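Local coordinates for protein polyketide synthase (Synechococcus sp., PDB 4GOX) that probably transfers a sulfonate group from the donor PAPS to a polyketide intermediate, as the sulfotransferase domain of an olefin synthase, at residues 163-168 and 182-187. Numbering follows the deposited sequence.
With A3P (adenosine-3'-5'-diphosphate), chain B.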
loop_
_atom_site.group_PDB
_atom_site.type_symbol
_atom_site.label_atom_id
_atom_site.label_comp_id
_atom_site.label_asym_id
_atom_site.label_seq_id
_atom_site.Cartn_x
_atom_site.Cartn_y
_atom_site.Cartn_z
ATOM N N GLU A 163 -3.774 -3.887 18.382
ATOM C CA GLU A 163 -3.442 -5.220 18.880
ATOM C C GLU A 163 -2.334 -5.867 18.022
ATOM O O GLU A 163 -1.341 -6.342 18.575
ATOM C CB GLU A 163 -4.715 -6.090 18.913
ATOM C CG GLU A 163 -4.542 -7.451 19.572
ATOM C CD GLU A 163 -3.892 -8.522 18.718
ATOM O OE1 GLU A 163 -4.254 -8.641 17.525
ATOM O OE2 GLU A 163 -2.994 -9.224 19.236
ATOM N N SER A 164 -2.501 -5.863 16.685
ATOM C CA SER A 164 -1.545 -6.443 15.736
ATOM C C SER A 164 -0.189 -5.736 15.747
ATOM O O SER A 164 0.846 -6.402 15.735
ATOM C CB SER A 164 -2.122 -6.437 14.327
ATOM O OG SER A 164 -1.097 -6.766 13.411
ATOM N N PHE A 165 -0.201 -4.389 15.759
ATOM C CA PHE A 165 0.996 -3.543 15.776
ATOM C C PHE A 165 1.807 -3.794 17.051
ATOM O O PHE A 165 3.042 -3.818 16.994
ATOM C CB PHE A 165 0.602 -2.066 15.656
ATOM C CG PHE A 165 1.747 -1.109 15.466
ATOM C CD1 PHE A 165 2.415 -0.571 16.564
ATOM C CD2 PHE A 165 2.137 -0.713 14.197
ATOM C CE1 PHE A 165 3.444 0.358 16.395
ATOM C CE2 PHE A 165 3.174 0.202 14.026
ATOM C CZ PHE A 165 3.822 0.731 15.128
ATOM N N THR A 166 1.096 -4.010 18.182
ATOM C CA THR A 166 1.638 -4.313 19.511
ATOM C C THR A 166 2.426 -5.625 19.461
ATOM O O THR A 166 3.616 -5.631 19.783
ATOM C CB THR A 166 0.493 -4.295 20.552
ATOM O OG1 THR A 166 0.210 -2.939 20.889
ATOM C CG2 THR A 166 0.810 -5.085 21.817
ATOM N N ARG A 167 1.756 -6.717 19.023
ATOM C CA ARG A 167 2.291 -8.076 18.890
ATOM C C ARG A 167 3.579 -8.117 18.066
ATOM O O ARG A 167 4.557 -8.742 18.484
ATOM C CB ARG A 167 1.246 -8.980 18.217
ATOM C CG ARG A 167 0.360 -9.764 19.167
ATOM C CD ARG A 167 -0.181 -11.010 18.478
ATOM N NE ARG A 167 -1.402 -10.755 17.703
ATOM C CZ ARG A 167 -1.450 -10.598 16.381
ATOM N NH1 ARG A 167 -0.338 -10.652 15.657
ATOM N NH2 ARG A 167 -2.610 -10.378 15.776
ATOM N N LEU A 168 3.575 -7.437 16.905
ATOM C CA LEU A 168 4.685 -7.400 15.955
ATOM C C LEU A 168 5.921 -6.592 16.397
ATOM O O LEU A 168 6.934 -6.613 15.690
ATOM C CB LEU A 168 4.180 -6.983 14.551
ATOM C CG LEU A 168 3.688 -8.087 13.573
ATOM C CD1 LEU A 168 4.821 -8.996 13.123
ATOM C CD2 LEU A 168 2.480 -8.878 14.110
ATOM N N TYR A 182 1.154 1.196 22.639
ATOM C CA TYR A 182 -0.279 1.318 22.368
ATOM C C TYR A 182 -0.666 2.701 21.848
ATOM O O TYR A 182 -1.460 2.788 20.910
ATOM C CB TYR A 182 -1.104 0.937 23.600
ATOM C CG TYR A 182 -1.058 -0.544 23.899
ATOM C CD1 TYR A 182 -1.935 -1.430 23.277
ATOM C CD2 TYR A 182 -0.122 -1.069 24.786
ATOM C CE1 TYR A 182 -1.888 -2.800 23.535
ATOM C CE2 TYR A 182 -0.078 -2.434 25.067
ATOM C CZ TYR A 182 -0.962 -3.297 24.439
ATOM O OH TYR A 182 -0.920 -4.646 24.705
ATOM N N ALA A 183 -0.079 3.769 22.428
ATOM C CA ALA A 183 -0.314 5.155 22.026
ATOM C C ALA A 183 0.280 5.408 20.644
ATOM O O ALA A 183 -0.360 6.052 19.805
ATOM C CB ALA A 183 0.285 6.116 23.048
ATOM N N LEU A 184 1.476 4.848 20.384
ATOM C CA LEU A 184 2.143 4.981 19.090
ATOM C C LEU A 184 1.348 4.272 17.980
ATOM O O LEU A 184 1.145 4.856 16.922
ATOM C CB LEU A 184 3.611 4.517 19.181
ATOM C CG LEU A 184 4.418 4.382 17.870
ATOM C CD1 LEU A 184 4.538 5.729 17.129
ATOM C CD2 LEU A 184 5.798 3.810 18.149
ATOM N N ALA A 185 0.856 3.052 18.244
ATOM C CA ALA A 185 0.047 2.282 17.298
ATOM C C ALA A 185 -1.233 3.068 16.953
ATOM O O ALA A 185 -1.547 3.242 15.775
ATOM C CB ALA A 185 -0.310 0.920 17.890
ATOM N N GLU A 186 -1.932 3.583 17.992
ATOM C CA GLU A 186 -3.142 4.392 17.841
ATOM C C GLU A 186 -2.816 5.639 17.000
ATOM O O GLU A 186 -3.535 5.945 16.047
ATOM C CB GLU A 186 -3.673 4.803 19.217
ATOM C CG GLU A 186 -4.884 5.715 19.114
ATOM C CD GLU A 186 -5.540 6.096 20.419
ATOM O OE1 GLU A 186 -6.471 6.923 20.375
ATOM O OE2 GLU A 186 -5.074 5.649 21.488
ATOM N N SER A 187 -1.729 6.344 17.363
ATOM C CA SER A 187 -1.267 7.534 16.652
ATOM C C SER A 187 -1.025 7.273 15.179
ATOM O O SER A 187 -1.491 8.059 14.353
ATOM C CB SER A 187 -0.015 8.100 17.294
ATOM O OG SER A 187 -0.444 8.817 18.435
HETATM P P1 A3P B . -1.905 -10.177 11.954
HETATM O O1P A3P B . -1.137 -9.428 13.016
HETATM O O2P A3P B . -1.058 -11.247 11.297
HETATM O O3P A3P B . -3.309 -10.566 12.327
HETATM P P2 A3P B . -0.587 -5.550 6.515
HETATM O O4P A3P B . -1.208 -4.254 6.078
HETATM O O5P A3P B . 0.562 -5.455 7.471
HETATM O O6P A3P B . -0.366 -6.501 5.361
HETATM O "O5'" A3P B . -1.714 -6.296 7.377
HETATM C "C5'" A3P B . -1.391 -7.446 8.176
HETATM C "C4'" A3P B . -2.685 -8.118 8.624
HETATM O "O4'" A3P B . -3.469 -8.556 7.522
HETATM C "C3'" A3P B . -2.491 -9.379 9.443
HETATM O "O3'" A3P B . -2.170 -9.072 10.795
HETATM C "C2'" A3P B . -3.811 -10.100 9.276
HETATM O "O2'" A3P B . -4.752 -9.753 10.295
HETATM C "C1'" A3P B . -4.336 -9.616 7.934
HETATM N N9 A3P B . -4.233 -10.759 6.997
HETATM C C8 A3P B . -3.074 -11.246 6.470
HETATM N N7 A3P B . -3.315 -12.323 5.688
HETATM C C5 A3P B . -4.644 -12.534 5.719
HETATM C C6 A3P B . -5.557 -13.538 5.140
HETATM N N6 A3P B . -5.050 -14.489 4.334
HETATM N N1 A3P B . -6.884 -13.431 5.404
HETATM C C2 A3P B . -7.387 -12.446 6.191
HETATM N N3 A3P B . -6.605 -11.518 6.789
HETATM C C4 A3P B . -5.254 -11.508 6.587
#
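With CG anti to the backbone N (chi1 -172°), the ring of F165 swings out from helix 158-167 to meet A185, while Y182, its CG anti to the carbonyl carbon (chi1 -71°), turns its ring back toward T166. The A185 methyl carbon CB lies 3.4 Å from F165 CD1, and A185 CA sits over one face of the phenyl ring, 4.2 Å from its centroid, in a CH-pi contact. L184 adds a looser apolar touch, its CG 4.4 Å from F165 CE1. Beside F165 on the same helix, T166 rests on a face of the Y182 ring: OG1 stands above the rim, 3.4 Å from Y182 CE1, and the methyl CG2 reaches 3.4 Å from Y182 OH. The T166 hydroxyl is itself hydrogen-bonded to the carbonyl of I162. With an alanine in place of Y182 the ring over T166 is gone, which is likely to open a gap beside the T166 methyl and hydroxyl.

The other side of helix 158-167 faces the bound nucleotide. S164 OG donates a 2.7 Å hydrogen bond to A3P O1P, and R167 NH1 reaches the same oxygen at 3.0 Å. Packing between the helices is thus largely apolar and aromatic, without a hydrogen bond across it, whereas S164 and R167 grip the 3'-phosphate; the salt bridge from R167 NE to E163 OE2, in the second shell, probably limits turning of the guanidinium.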